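Abbfa_003403 (Acinetobacter baumannii, PDB 4ZXH) is a four-domain nonribosomal peptide synthetase that probably activates an amino acid, carries it on a phosphopantetheine arm, condenses it with a partner and releases the product. Local coordinates at residues Ala542-Ala547 / Leu676-Pro681; Val690-Val695 / Val703-Ala708; Thr766-Trp771 / Arg845-Gly850; Thr792-Leu797 / Gly859-His864; Ile1102-Ala1107 / Phe1236-Asp1241. All coordinates share one frame; numbering follows the deposited sequence.

Contact 1 of 5, residues Ala542-Ala547 / Leu676-Pro681; sequences ALLPAA and LELLIP
Leu678 reaches out from its helix over the ring of Pro545 and the isobutyl group of Leu544, and its two methyls divide the work. Leu678 CD2 meets Pro545 CG at 4.2 Å, while Leu678 CD1 turns to Leu544 CG at 4.3 Å. The side chains of Leu678 and Pro545 cross at about a right angle. With CG beside the backbone N and opposite the carbonyl carbon (chi1 -60°), the leucine fork is carried across to the other helix. The backbone joins in as well: Pro545 CB lies 4.2 Å from Leu678 O, a van der Waals approach. The contact is small, only about 145 Å² in all, but fully buried, and it brings the CA atoms of Pro545 and Leu678 within 5.9 Å. Leu678 also rests on Ala665 of strand 662-665, and Leu544 on Tyr669, which embeds the pair in a larger apolar layer. Glu677, the residue before Leu678 in helix 674-679, points its carboxylate elsewhere, to Thr667 and Gln715. Helix 543-553 follows a strand of the four-stranded parallel sheet and helix 674-679 a strand of the nine-stranded one, an arrangement consistent with the layered alpha/beta core of adenylate-forming (ANL) enzymes.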
# COMPACT_ATOMS: atom_id res chain seq x y z
N ALA A 542 47.59 0.99 -18.18
CA ALA A 542 47.40 0.73 -19.60
C ALA A 542 47.91 -0.66 -19.96
O ALA A 542 47.59 -1.20 -21.01
CB ALA A 542 48.10 1.79 -20.43
N LEU A 543 48.71 -1.25 -19.08
CA LEU A 543 49.16 -2.62 -19.28
C LEU A 543 48.01 -3.63 -19.20
O LEU A 543 48.13 -4.74 -19.73
CB LEU A 543 50.23 -2.99 -18.25
CG LEU A 543 51.64 -2.41 -18.44
CD1 LEU A 543 52.50 -2.57 -17.19
CD2 LEU A 543 52.32 -3.05 -19.65
N LEU A 544 46.90 -3.25 -18.55
CA LEU A 544 45.81 -4.20 -18.26
C LEU A 544 45.16 -4.74 -19.54
O LEU A 544 45.12 -5.96 -19.72
CB LEU A 544 44.77 -3.57 -17.33
CG LEU A 544 43.48 -4.33 -16.99
CD1 LEU A 544 43.77 -5.75 -16.52
CD2 LEU A 544 42.70 -3.58 -15.91
N PRO A 545 44.67 -3.86 -20.43
CA PRO A 545 44.15 -4.45 -21.68
C PRO A 545 45.20 -5.27 -22.40
O PRO A 545 44.88 -6.32 -22.97
CB PRO A 545 43.76 -3.23 -22.51
CG PRO A 545 43.42 -2.18 -21.48
CD PRO A 545 44.42 -2.41 -20.37
N ALA A 546 46.45 -4.81 -22.37
CA ALA A 546 47.54 -5.53 -23.04
C ALA A 546 47.80 -6.91 -22.39
O ALA A 546 48.10 -7.88 -23.08
CB ALA A 546 48.80 -4.70 -23.03
N ALA A 547 47.66 -7.00 -21.07
CA ALA A 547 47.86 -8.28 -20.39
C ALA A 547 46.82 -9.30 -20.83
O ALA A 547 47.16 -10.46 -21.10
CB ALA A 547 47.82 -8.08 -18.87
N LEU A 676 33.74 -5.85 -22.04
CA LEU A 676 33.21 -4.91 -23.02
C LEU A 676 33.96 -3.58 -23.01
O LEU A 676 34.22 -2.98 -24.06
CB LEU A 676 31.72 -4.65 -22.75
CG LEU A 676 31.07 -3.54 -23.58
CD1 LEU A 676 30.92 -3.96 -25.03
CD2 LEU A 676 29.74 -3.17 -22.98
N GLU A 677 34.28 -3.12 -21.81
CA GLU A 677 34.91 -1.82 -21.60
C GLU A 677 36.35 -1.80 -22.08
O GLU A 677 36.83 -0.80 -22.61
CB GLU A 677 34.86 -1.45 -20.11
CG GLU A 677 33.51 -1.65 -19.44
CD GLU A 677 33.55 -1.28 -17.96
OE1 GLU A 677 34.65 -0.99 -17.44
OE2 GLU A 677 32.48 -1.29 -17.32
N LEU A 678 37.05 -2.90 -21.87
CA LEU A 678 38.48 -2.96 -22.18
C LEU A 678 38.78 -3.35 -23.63
O LEU A 678 39.89 -3.15 -24.11
CB LEU A 678 39.17 -3.94 -21.22
CG LEU A 678 39.06 -3.57 -19.73
CD1 LEU A 678 39.57 -4.71 -18.82
CD2 LEU A 678 39.78 -2.24 -19.39
N LEU A 679 37.80 -3.89 -24.35
CA LEU A 679 38.08 -4.43 -25.68
C LEU A 679 37.37 -3.72 -26.82
O LEU A 679 37.99 -3.41 -27.84
CB LEU A 679 37.72 -5.91 -25.74
CG LEU A 679 38.56 -6.84 -24.87
CD1 LEU A 679 38.15 -8.29 -25.13
CD2 LEU A 679 40.04 -6.62 -25.14
N ILE A 680 36.08 -3.49 -26.69
CA ILE A 680 35.30 -3.15 -27.87
C ILE A 680 35.74 -1.87 -28.61
O ILE A 680 35.51 -1.78 -29.82
CB ILE A 680 33.78 -3.06 -27.56
CG1 ILE A 680 32.98 -3.33 -28.85
CG2 ILE A 680 33.40 -1.73 -26.93
CD1 ILE A 680 31.48 -3.35 -28.67
N PRO A 681 36.38 -0.89 -27.94
CA PRO A 681 36.81 0.18 -28.85
C PRO A 681 38.04 -0.25 -29.64
O PRO A 681 38.24 0.22 -30.75
CB PRO A 681 37.14 1.36 -27.92
CG PRO A 681 36.55 0.99 -26.59
CD PRO A 681 36.61 -0.50 -26.53

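Contact 2 of 5, residues Val690-Val695 / Val703-Ala708; sequences VCPREV and VDYLNA
With chi1 at -162°, the ring of Tyr705 swings out from its helix to the turn at Pro692 and Val695, while chi1 of 178° at Val695 sends CG1 to the base of the same side chain. The two segments belong to a beta-alpha-beta crossover: strand 687-690 runs into the short, weakly bonded helix around 693-695, and helix 699-709 leads on to the parallel strand 713-716, with strand 662-665 lying between the two in the sheet. Tyr705 supplies all of the surface buried on its side. Val695 CG1 packs against Tyr705 CB at 3.8 Å, touching the start of the ring, and the proline ring comes in farther out, with Pro692 CD 4.2 Å from Tyr705 CE1. Both side chains cross that of the tyrosine at about a right angle. Leu664 of strand 662-665 also touches Tyr705, so the aromatic group joins the helix to the sheet beneath. Cys691, just past the end of strand 687-690, is held by backbone bonding to Ala665, and its carbonyl oxygen accepts a hydrogen bond from Arg540. From there its sulfur stands above the tyrosine face in a distant sulfur-aromatic contact, Cys691 SG lying 5.0 Å from the Tyr705 ring centroid and 7° off the ring normal.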
# COMPACT_ATOMS: atom_id res chain seq x y z
N VAL A 690 41.62 3.82 -19.45
CA VAL A 690 41.67 2.99 -18.26
C VAL A 690 41.64 3.88 -17.02
O VAL A 690 42.61 4.58 -16.72
CB VAL A 690 42.90 2.07 -18.24
CG1 VAL A 690 42.87 1.22 -17.00
CG2 VAL A 690 42.92 1.20 -19.46
N CYS A 691 40.51 3.85 -16.33
CA CYS A 691 40.29 4.74 -15.20
C CYS A 691 40.90 4.21 -13.91
O CYS A 691 40.56 3.12 -13.46
CB CYS A 691 38.79 4.96 -14.99
SG CYS A 691 38.43 6.16 -13.71
N PRO A 692 41.81 4.99 -13.30
CA PRO A 692 42.41 4.56 -12.04
C PRO A 692 41.32 4.32 -11.00
O PRO A 692 40.26 4.95 -11.03
CB PRO A 692 43.31 5.73 -11.64
CG PRO A 692 43.46 6.54 -12.88
CD PRO A 692 42.21 6.36 -13.67
N ARG A 693 41.59 3.41 -10.10
CA ARG A 693 40.56 2.94 -9.20
C ARG A 693 40.17 4.03 -8.23
O ARG A 693 39.00 4.16 -7.87
CB ARG A 693 41.04 1.69 -8.48
CG ARG A 693 40.07 1.14 -7.51
CD ARG A 693 40.66 -0.07 -6.86
NE ARG A 693 39.80 -0.58 -5.81
CZ ARG A 693 39.95 -0.29 -4.52
NH1 ARG A 693 40.94 0.50 -4.13
NH2 ARG A 693 39.11 -0.81 -3.63
N GLU A 694 41.14 4.84 -7.81
CA GLU A 694 40.84 5.90 -6.85
C GLU A 694 39.92 6.95 -7.44
O GLU A 694 39.18 7.61 -6.72
CB GLU A 694 42.13 6.56 -6.34
CG GLU A 694 42.80 5.79 -5.20
CD GLU A 694 44.24 6.22 -4.94
OE1 GLU A 694 44.74 7.12 -5.64
OE2 GLU A 694 44.88 5.64 -4.02
N VAL A 695 39.95 7.11 -8.76
CA VAL A 695 39.12 8.11 -9.42
C VAL A 695 37.67 7.63 -9.53
O VAL A 695 36.74 8.42 -9.37
CB VAL A 695 39.69 8.46 -10.82
CG1 VAL A 695 38.81 9.46 -11.54
CG2 VAL A 695 41.09 9.00 -10.71
N VAL A 703 33.68 13.10 -11.79
CA VAL A 703 33.11 14.21 -12.55
C VAL A 703 34.22 14.97 -13.28
O VAL A 703 34.05 15.37 -14.43
CB VAL A 703 32.33 15.19 -11.66
CG1 VAL A 703 31.93 16.42 -12.45
CG2 VAL A 703 31.10 14.52 -11.08
N ASP A 704 35.36 15.13 -12.62
CA ASP A 704 36.46 15.90 -13.20
C ASP A 704 37.16 15.12 -14.32
O ASP A 704 37.54 15.71 -15.34
CB ASP A 704 37.48 16.30 -12.13
CG ASP A 704 36.98 17.41 -11.23
OD1 ASP A 704 35.95 18.05 -11.55
OD2 ASP A 704 37.63 17.65 -10.18
N TYR A 705 37.34 13.82 -14.12
CA TYR A 705 38.00 13.00 -15.12
C TYR A 705 37.12 12.94 -16.37
O TYR A 705 37.63 12.85 -17.49
CB TYR A 705 38.28 11.58 -14.59
CG TYR A 705 39.32 10.81 -15.39
CD1 TYR A 705 40.62 10.67 -14.91
CD2 TYR A 705 39.01 10.25 -16.63
CE1 TYR A 705 41.58 9.97 -15.64
CE2 TYR A 705 39.96 9.55 -17.37
CZ TYR A 705 41.25 9.41 -16.87
OH TYR A 705 42.20 8.72 -17.59
N LEU A 706 35.80 13.00 -16.18
CA LEU A 706 34.85 12.93 -17.29
C LEU A 706 34.84 14.20 -18.14
O LEU A 706 35.01 14.12 -19.36
CB LEU A 706 33.44 12.65 -16.78
CG LEU A 706 33.04 11.20 -16.45
CD1 LEU A 706 31.71 11.19 -15.72
CD2 LEU A 706 32.97 10.34 -17.69
N ASN A 707 34.63 15.35 -17.49
CA ASN A 707 34.62 16.65 -18.16
C ASN A 707 35.90 16.90 -18.94
O ASN A 707 35.90 17.58 -19.97
CB ASN A 707 34.43 17.80 -17.15
CG ASN A 707 32.98 17.96 -16.72
OD1 ASN A 707 32.69 18.16 -15.53
ND2 ASN A 707 32.05 17.90 -17.67
N ALA A 708 36.99 16.34 -18.42
CA ALA A 708 38.29 16.48 -19.05
C ALA A 708 38.41 15.61 -20.30
O ALA A 708 38.50 16.11 -21.41
CB ALA A 708 39.39 16.14 -18.05

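Contact 3 of 5, residues Thr766-Trp771 / Arg845-Gly850; sequences TETTVW and RLYRTG
Two signature sequences of adenylation domains meet here: the YGPTE loop, or A5 motif, which contributes Glu767, with Thr768 just after it, and the YRTGD segment, or A7 motif, at the start of strand 846-855, which contributes Tyr847. The glutamate lies over the tyrosine with its aliphatic part. Glu767 CB sits 3.6 Å from the centroid of the Tyr847 ring, 16° off the normal, in a CH-pi contact displaced toward the hydroxyl-bearing end of the ring. A bend at chi2 (85°) then folds the chain along the ring, so that Glu767 CG stays 3.6 Å from Tyr847 CZ and the carboxylate arrives beside the hydroxyl, its plane 27° from that of the ring. Glu767 OE2 is 3.2 Å from Tyr847 OH, and the same oxygen is hydrogen-bonded to Tyr823, a partner that would help fix the rotation of the carboxylate. Thr768 brings its methyl instead, CG2 approaching Tyr847 CD2 at 3.9 Å, while its hydroxyl is bonded to Ser772. The tyrosine ring also meets Phe834, and the main chain of Tyr847 is paired with Ile814 of strand 809-816, which sets where the ring projects. In related adenylate-forming enzymes the A5 and A7 motifs both line the nucleotide site, and their close apposition is typical of that active-site cleft.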
# COMPACT_ATOMS: atom_id res chain seq x y z
N THR A 766 26.90 -14.18 -15.46
CA THR A 766 28.25 -14.48 -15.90
C THR A 766 28.29 -15.77 -16.74
O THR A 766 29.12 -15.92 -17.65
CB THR A 766 29.22 -14.61 -14.68
OG1 THR A 766 29.32 -13.35 -13.99
CG2 THR A 766 30.62 -15.03 -15.12
N GLU A 767 27.37 -16.69 -16.46
CA GLU A 767 27.32 -17.99 -17.13
C GLU A 767 26.86 -17.93 -18.59
O GLU A 767 26.94 -18.93 -19.30
CB GLU A 767 26.41 -18.95 -16.35
CG GLU A 767 26.98 -19.43 -15.01
CD GLU A 767 26.70 -18.48 -13.84
OE1 GLU A 767 26.48 -17.27 -14.09
OE2 GLU A 767 26.71 -18.94 -12.67
N THR A 768 26.37 -16.79 -19.06
CA THR A 768 25.96 -16.71 -20.46
C THR A 768 26.67 -15.56 -21.17
O THR A 768 26.22 -15.08 -22.21
CB THR A 768 24.43 -16.56 -20.63
OG1 THR A 768 23.95 -15.46 -19.85
CG2 THR A 768 23.72 -17.82 -20.19
N THR A 769 27.78 -15.16 -20.56
CA THR A 769 28.77 -14.21 -21.11
C THR A 769 28.36 -12.73 -21.08
O THR A 769 27.75 -12.23 -22.03
CB THR A 769 29.17 -14.57 -22.54
OG1 THR A 769 29.52 -15.96 -22.58
CG2 THR A 769 30.36 -13.75 -22.98
N VAL A 770 28.73 -12.07 -19.99
CA VAL A 770 28.54 -10.63 -19.74
C VAL A 770 27.07 -10.20 -19.76
O VAL A 770 26.43 -10.17 -18.72
CB VAL A 770 29.32 -9.77 -20.75
CG1 VAL A 770 29.32 -8.33 -20.27
CG2 VAL A 770 30.77 -10.26 -20.90
N TRP A 771 26.54 -9.87 -20.93
CA TRP A 771 25.13 -9.53 -21.02
C TRP A 771 24.44 -10.50 -21.99
O TRP A 771 25.07 -11.04 -22.90
CB TRP A 771 24.93 -8.09 -21.50
CG TRP A 771 25.67 -7.00 -20.72
CD1 TRP A 771 26.54 -6.07 -21.24
CD2 TRP A 771 25.57 -6.70 -19.31
NE1 TRP A 771 26.99 -5.23 -20.24
CE2 TRP A 771 26.42 -5.59 -19.05
CE3 TRP A 771 24.86 -7.26 -18.24
CZ2 TRP A 771 26.58 -5.05 -17.77
CZ3 TRP A 771 25.02 -6.71 -16.96
CH2 TRP A 771 25.87 -5.62 -16.74
N ARG A 845 21.24 -26.76 -25.64
CA ARG A 845 21.72 -26.58 -24.29
C ARG A 845 21.23 -25.25 -23.71
O ARG A 845 21.23 -24.23 -24.41
CB ARG A 845 23.25 -26.66 -24.28
CG ARG A 845 23.90 -26.85 -22.92
CD ARG A 845 25.34 -27.27 -23.13
NE ARG A 845 26.11 -27.41 -21.90
CZ ARG A 845 27.06 -26.56 -21.52
NH1 ARG A 845 27.36 -25.50 -22.28
NH2 ARG A 845 27.72 -26.77 -20.40
N LEU A 846 20.78 -25.28 -22.45
CA LEU A 846 20.24 -24.10 -21.78
C LEU A 846 20.85 -23.90 -20.40
O LEU A 846 21.34 -24.85 -19.78
CB LEU A 846 18.73 -24.19 -21.61
CG LEU A 846 17.81 -24.52 -22.78
CD1 LEU A 846 16.38 -24.60 -22.27
CD2 LEU A 846 17.95 -23.45 -23.84
N TYR A 847 20.79 -22.67 -19.92
CA TYR A 847 21.32 -22.34 -18.61
C TYR A 847 20.22 -21.86 -17.69
O TYR A 847 19.40 -21.02 -18.05
CB TYR A 847 22.42 -21.27 -18.70
CG TYR A 847 22.78 -20.72 -17.33
CD1 TYR A 847 23.47 -21.50 -16.40
CD2 TYR A 847 22.39 -19.44 -16.95
CE1 TYR A 847 23.78 -21.00 -15.13
CE2 TYR A 847 22.70 -18.94 -15.69
CZ TYR A 847 23.40 -19.72 -14.79
OH TYR A 847 23.69 -19.22 -13.55
N ARG A 848 20.23 -22.40 -16.48
CA ARG A 848 19.23 -22.11 -15.45
C ARG A 848 19.70 -20.96 -14.53
O ARG A 848 20.65 -21.11 -13.74
CB ARG A 848 18.99 -23.39 -14.66
CG ARG A 848 18.08 -23.26 -13.50
CD ARG A 848 17.85 -24.59 -12.83
NE ARG A 848 16.58 -24.56 -12.12
CZ ARG A 848 15.94 -25.63 -11.70
NH1 ARG A 848 16.48 -26.83 -11.90
NH2 ARG A 848 14.78 -25.51 -11.07
N THR A 849 19.02 -19.82 -14.63
CA THR A 849 19.53 -18.60 -14.01
C THR A 849 19.14 -18.36 -12.56
O THR A 849 19.73 -17.52 -11.90
CB THR A 849 19.07 -17.38 -14.76
OG1 THR A 849 17.65 -17.25 -14.59
CG2 THR A 849 19.41 -17.50 -16.23
N GLY A 850 18.14 -19.06 -12.06
CA GLY A 850 17.73 -18.86 -10.69
C GLY A 850 17.09 -17.50 -10.48
O GLY A 850 16.80 -17.13 -9.33

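Contact 4 of 5, residues Thr792-Leu797 / Gly859-His864; sequences TQLYVL and GRLTHH
Leu861 points its fork between Leu794 and Val796, alternate residues of one strand whose side chains project from the same face. One branch goes to each: Leu861 CD1 meets Leu794 CD1 at 3.6 Å and also leans on Leu794 CB at 4.0 Å, and Leu861 CD2 meets Val796 CG2 at 3.8 Å. The two approaches differ. Leu794 meets Leu861 at a slant, whereas Val796 and Leu861 pass alongside one another pointing opposite ways. At Val796, chi1 of -175° turns CG2 away from the carbonyl carbon and lets it reach the leucine methyl. The backbones stay well apart, with 8.9 Å between the CA atoms of Val796 and Leu861, so the strands touch through side chains alone and the interface is wholly apolar and buried. Both strands belong to one antiparallel sheet without being neighbours in it: 792-797 pairs with 809-816, that strand with 846-855, and 846-855 in turn with 861-863. Leu794 also packs on Leu812 of strand 809-816.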
# COMPACT_ATOMS: atom_id res chain seq x y z
N THR A 792 20.80 -15.73 -28.89
CA THR A 792 20.41 -15.91 -27.50
C THR A 792 18.91 -16.17 -27.48
O THR A 792 18.15 -15.55 -28.24
CB THR A 792 20.77 -14.66 -26.65
OG1 THR A 792 22.17 -14.35 -26.80
CG2 THR A 792 20.45 -14.92 -25.19
N GLN A 793 18.46 -17.10 -26.65
CA GLN A 793 17.03 -17.29 -26.51
C GLN A 793 16.64 -17.21 -25.05
O GLN A 793 17.35 -17.72 -24.17
CB GLN A 793 16.57 -18.61 -27.12
CG GLN A 793 17.02 -18.81 -28.57
CD GLN A 793 18.38 -19.46 -28.67
OE1 GLN A 793 18.63 -20.50 -28.05
NE2 GLN A 793 19.28 -18.85 -29.44
N LEU A 794 15.53 -16.54 -24.78
CA LEU A 794 15.03 -16.41 -23.43
C LEU A 794 13.76 -17.23 -23.28
O LEU A 794 12.89 -17.19 -24.14
CB LEU A 794 14.77 -14.94 -23.10
CG LEU A 794 15.95 -14.01 -23.41
CD1 LEU A 794 15.66 -12.61 -22.91
CD2 LEU A 794 17.21 -14.55 -22.80
N TYR A 795 13.68 -17.99 -22.19
CA TYR A 795 12.53 -18.83 -21.90
C TYR A 795 12.09 -18.61 -20.45
O TYR A 795 12.94 -18.47 -19.57
CB TYR A 795 12.86 -20.32 -22.13
CG TYR A 795 13.43 -20.67 -23.49
CD1 TYR A 795 12.61 -20.87 -24.60
CD2 TYR A 795 14.79 -20.86 -23.66
CE1 TYR A 795 13.14 -21.22 -25.85
CE2 TYR A 795 15.33 -21.21 -24.90
CZ TYR A 795 14.50 -21.38 -25.99
OH TYR A 795 15.06 -21.71 -27.21
N VAL A 796 10.78 -18.59 -20.20
CA VAL A 796 10.29 -18.47 -18.83
C VAL A 796 9.56 -19.75 -18.42
O VAL A 796 8.51 -20.07 -18.96
CB VAL A 796 9.35 -17.26 -18.65
CG1 VAL A 796 8.96 -17.10 -17.19
CG2 VAL A 796 10.02 -15.99 -19.16
N LEU A 797 10.14 -20.48 -17.47
CA LEU A 797 9.65 -21.81 -17.11
C LEU A 797 9.10 -21.92 -15.69
O LEU A 797 9.46 -21.14 -14.80
CB LEU A 797 10.76 -22.83 -17.30
CG LEU A 797 11.41 -22.82 -18.68
CD1 LEU A 797 12.39 -23.96 -18.80
CD2 LEU A 797 10.36 -22.90 -19.79
N GLY A 859 4.78 -9.18 -23.93
CA GLY A 859 5.87 -9.88 -24.59
C GLY A 859 7.20 -9.46 -23.99
O GLY A 859 8.26 -9.95 -24.38
N ARG A 860 7.14 -8.52 -23.05
CA ARG A 860 8.31 -8.03 -22.35
C ARG A 860 8.64 -8.95 -21.18
O ARG A 860 7.77 -9.65 -20.68
CB ARG A 860 8.09 -6.61 -21.83
CG ARG A 860 7.98 -5.53 -22.89
CD ARG A 860 7.82 -4.16 -22.25
NE ARG A 860 6.77 -4.15 -21.24
CZ ARG A 860 6.89 -3.62 -20.03
NH1 ARG A 860 8.03 -3.05 -19.66
NH2 ARG A 860 5.87 -3.66 -19.18
N LEU A 861 9.90 -8.93 -20.76
CA LEU A 861 10.30 -9.63 -19.55
C LEU A 861 10.64 -8.63 -18.46
O LEU A 861 11.46 -7.74 -18.68
CB LEU A 861 11.51 -10.52 -19.81
CG LEU A 861 11.38 -11.58 -20.89
CD1 LEU A 861 12.67 -12.35 -20.94
CD2 LEU A 861 10.21 -12.49 -20.56
N THR A 862 10.04 -8.76 -17.29
CA THR A 862 10.47 -7.93 -16.18
C THR A 862 11.05 -8.83 -15.09
O THR A 862 10.70 -10.01 -14.98
CB THR A 862 9.33 -7.04 -15.62
OG1 THR A 862 8.27 -7.83 -15.08
CG2 THR A 862 8.78 -6.16 -16.71
N HIS A 863 11.94 -8.23 -14.31
CA HIS A 863 12.80 -8.96 -13.38
C HIS A 863 12.32 -8.72 -11.96
O HIS A 863 11.91 -7.61 -11.62
CB HIS A 863 14.23 -8.49 -13.55
CG HIS A 863 15.24 -9.39 -12.93
ND1 HIS A 863 15.49 -9.40 -11.57
CD2 HIS A 863 16.09 -10.29 -13.48
CE1 HIS A 863 16.45 -10.27 -11.32
NE2 HIS A 863 16.82 -10.84 -12.45
N HIS A 864 12.34 -9.76 -11.14
CA HIS A 864 11.77 -9.71 -9.80
C HIS A 864 12.65 -10.55 -8.89
O HIS A 864 12.20 -11.10 -7.87
CB HIS A 864 10.34 -10.22 -9.82
CG HIS A 864 9.44 -9.46 -10.75
ND1 HIS A 864 8.61 -8.45 -10.33
CD2 HIS A 864 9.26 -9.56 -12.10
CE1 HIS A 864 7.94 -7.96 -11.36
NE2 HIS A 864 8.32 -8.62 -12.45

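Contact 5 of 5, residues Ile1102-Ala1107 / Phe1236-Asp1241; sequences IEADAA and FRLYFD
Both methyls of Leu1238 bear on the main chain of the opposing loop as much as on its side chains. Leu1238 CD2 lies 3.5 Å from Ala1104 CA and 3.8 Å from Ala1104 CB, while Leu1238 CD1 approaches Ile1102 O at 4.0 Å. With chi1 at -64°, Leu1238 CG lies opposite its carbonyl carbon, and the fork is directed at the loop. One water adds a polar link: it accepts from Asp1105 N at 3.2 Å and donates to Asp1241 OD2 at 2.9 Å, one helical turn after the leucine. Asp1105 OD1 and Asp1241 OD2 are 4.9 Å apart, and their like charges would probably disfavour a closer approach. Loop shape comes from a type II beta turn, Glu1103 to Ala1106, closed by a weak bond. Farther out, Ile1102 packs on Pro1052 and Ala1107 on Ala1245 of the same helix. The loop follows strand 1093-1096 of the central sheet, and helix 1233-1251 closes the helical insertion between strands 1157-1163 and 1262-1267, probably the lid of this alpha/beta-hydrolase thioesterase.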
# COMPACT_ATOMS: atom_id res chain seq x y z
N ILE A 1102 -8.18 27.27 24.62
CA ILE A 1102 -8.60 27.25 23.22
C ILE A 1102 -8.58 28.63 22.54
O ILE A 1102 -8.30 28.74 21.35
CB ILE A 1102 -9.99 26.64 23.09
CG1 ILE A 1102 -9.98 25.20 23.61
CG2 ILE A 1102 -10.47 26.69 21.65
CD1 ILE A 1102 -10.54 25.05 25.01
N GLU A 1103 -8.89 29.68 23.29
CA GLU A 1103 -8.88 31.03 22.72
C GLU A 1103 -7.99 31.95 23.54
O GLU A 1103 -8.01 31.90 24.77
CB GLU A 1103 -10.29 31.61 22.63
CG GLU A 1103 -10.38 32.88 21.80
CD GLU A 1103 -11.68 33.62 22.01
OE1 GLU A 1103 -12.56 33.10 22.73
OE2 GLU A 1103 -11.83 34.74 21.46
N ALA A 1104 -7.20 32.78 22.88
CA ALA A 1104 -6.28 33.66 23.60
C ALA A 1104 -7.03 34.65 24.50
O ALA A 1104 -8.09 35.17 24.12
CB ALA A 1104 -5.39 34.38 22.63
N ASP A 1105 -6.48 34.87 25.69
CA ASP A 1105 -6.97 35.87 26.65
C ASP A 1105 -8.34 35.52 27.25
O ASP A 1105 -8.95 36.34 27.94
CB ASP A 1105 -7.04 37.26 25.98
CG ASP A 1105 -5.67 37.76 25.51
OD1 ASP A 1105 -4.68 37.72 26.29
OD2 ASP A 1105 -5.58 38.19 24.33
N ALA A 1106 -8.81 34.30 27.00
CA ALA A 1106 -10.17 33.93 27.39
C ALA A 1106 -10.25 33.32 28.79
O ALA A 1106 -11.35 33.17 29.33
CB ALA A 1106 -10.76 32.95 26.37
N ALA A 1107 -9.10 32.97 29.36
CA ALA A 1107 -9.07 32.46 30.72
C ALA A 1107 -9.55 33.54 31.67
O ALA A 1107 -9.06 34.68 31.64
CB ALA A 1107 -7.69 32.00 31.11
N PHE A 1236 1.77 27.25 23.27
CA PHE A 1236 2.37 27.21 24.60
C PHE A 1236 1.92 28.44 25.42
O PHE A 1236 1.66 28.32 26.61
CB PHE A 1236 3.90 27.11 24.49
CG PHE A 1236 4.60 27.03 25.82
CD1 PHE A 1236 4.71 25.82 26.49
CD2 PHE A 1236 5.17 28.17 26.39
CE1 PHE A 1236 5.37 25.74 27.72
CE2 PHE A 1236 5.83 28.10 27.61
CZ PHE A 1236 5.93 26.88 28.28
N ARG A 1237 1.79 29.60 24.78
CA ARG A 1237 1.29 30.79 25.48
C ARG A 1237 -0.13 30.60 26.04
O ARG A 1237 -0.40 31.04 27.17
CB ARG A 1237 1.30 32.01 24.56
CG ARG A 1237 2.61 32.76 24.55
CD ARG A 1237 2.38 34.24 24.36
NE ARG A 1237 3.63 35.00 24.46
CZ ARG A 1237 4.08 35.54 25.59
NH1 ARG A 1237 3.39 35.40 26.72
NH2 ARG A 1237 5.23 36.21 25.59
N LEU A 1238 -1.02 29.96 25.28
CA LEU A 1238 -2.36 29.71 25.78
C LEU A 1238 -2.29 28.95 27.09
O LEU A 1238 -3.01 29.27 28.04
CB LEU A 1238 -3.20 28.93 24.76
CG LEU A 1238 -3.51 29.62 23.43
CD1 LEU A 1238 -4.45 28.79 22.58
CD2 LEU A 1238 -4.09 30.98 23.70
N TYR A 1239 -1.41 27.95 27.16
CA TYR A 1239 -1.38 27.07 28.31
C TYR A 1239 -0.72 27.75 29.49
O TYR A 1239 -1.13 27.56 30.63
CB TYR A 1239 -0.65 25.76 27.99
CG TYR A 1239 -1.24 25.01 26.81
CD1 TYR A 1239 -2.58 25.19 26.44
CD2 TYR A 1239 -0.46 24.13 26.05
CE1 TYR A 1239 -3.12 24.51 25.35
CE2 TYR A 1239 -0.99 23.46 24.96
CZ TYR A 1239 -2.33 23.65 24.62
OH TYR A 1239 -2.86 22.99 23.53
N PHE A 1240 0.31 28.53 29.22
CA PHE A 1240 0.99 29.24 30.29
C PHE A 1240 0.08 30.35 30.81
O PHE A 1240 -0.10 30.48 32.02
CB PHE A 1240 2.33 29.80 29.81
CG PHE A 1240 3.18 30.35 30.91
CD1 PHE A 1240 3.27 29.69 32.12
CD2 PHE A 1240 3.90 31.53 30.74
CE1 PHE A 1240 4.05 30.19 33.15
CE2 PHE A 1240 4.68 32.03 31.75
CZ PHE A 1240 4.76 31.36 32.97
N ASP A 1241 -0.53 31.11 29.90
CA ASP A 1241 -1.45 32.20 30.29
C ASP A 1241 -2.63 31.70 31.12
O ASP A 1241 -3.02 32.32 32.11
CB ASP A 1241 -1.96 32.94 29.06
CG ASP A 1241 -0.94 33.91 28.48
OD1 ASP A 1241 0.13 34.16 29.12
OD2 ASP A 1241 -1.23 34.43 27.38
O HOH W 1 -3.58 33.58 25.95

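From the N terminus, contact 1 closes a long loop, 542 to 681, that ties helix 543-553 to helix 674-679 in the adenylation domain. Contact 2 follows at once as a short closure between 690 and 708, and touches contact 1 where Pro545 CG packs on Val690 CG2 at 4.0 Å. Contacts 3 and 4 cross: segment 792-797 opens before 845-850 is reached, and 859-864 follows it. They share the antiparallel sheet and touch through Leu846 and Tyr795, with centres about 13 Å apart. Contact 5 stands alone in the thioesterase domain, closing the chain from 1102 to 1241 and tying the loop after strand 1093-1096 to helix 1233-1251, its centre at least about 62 Å from those of the others.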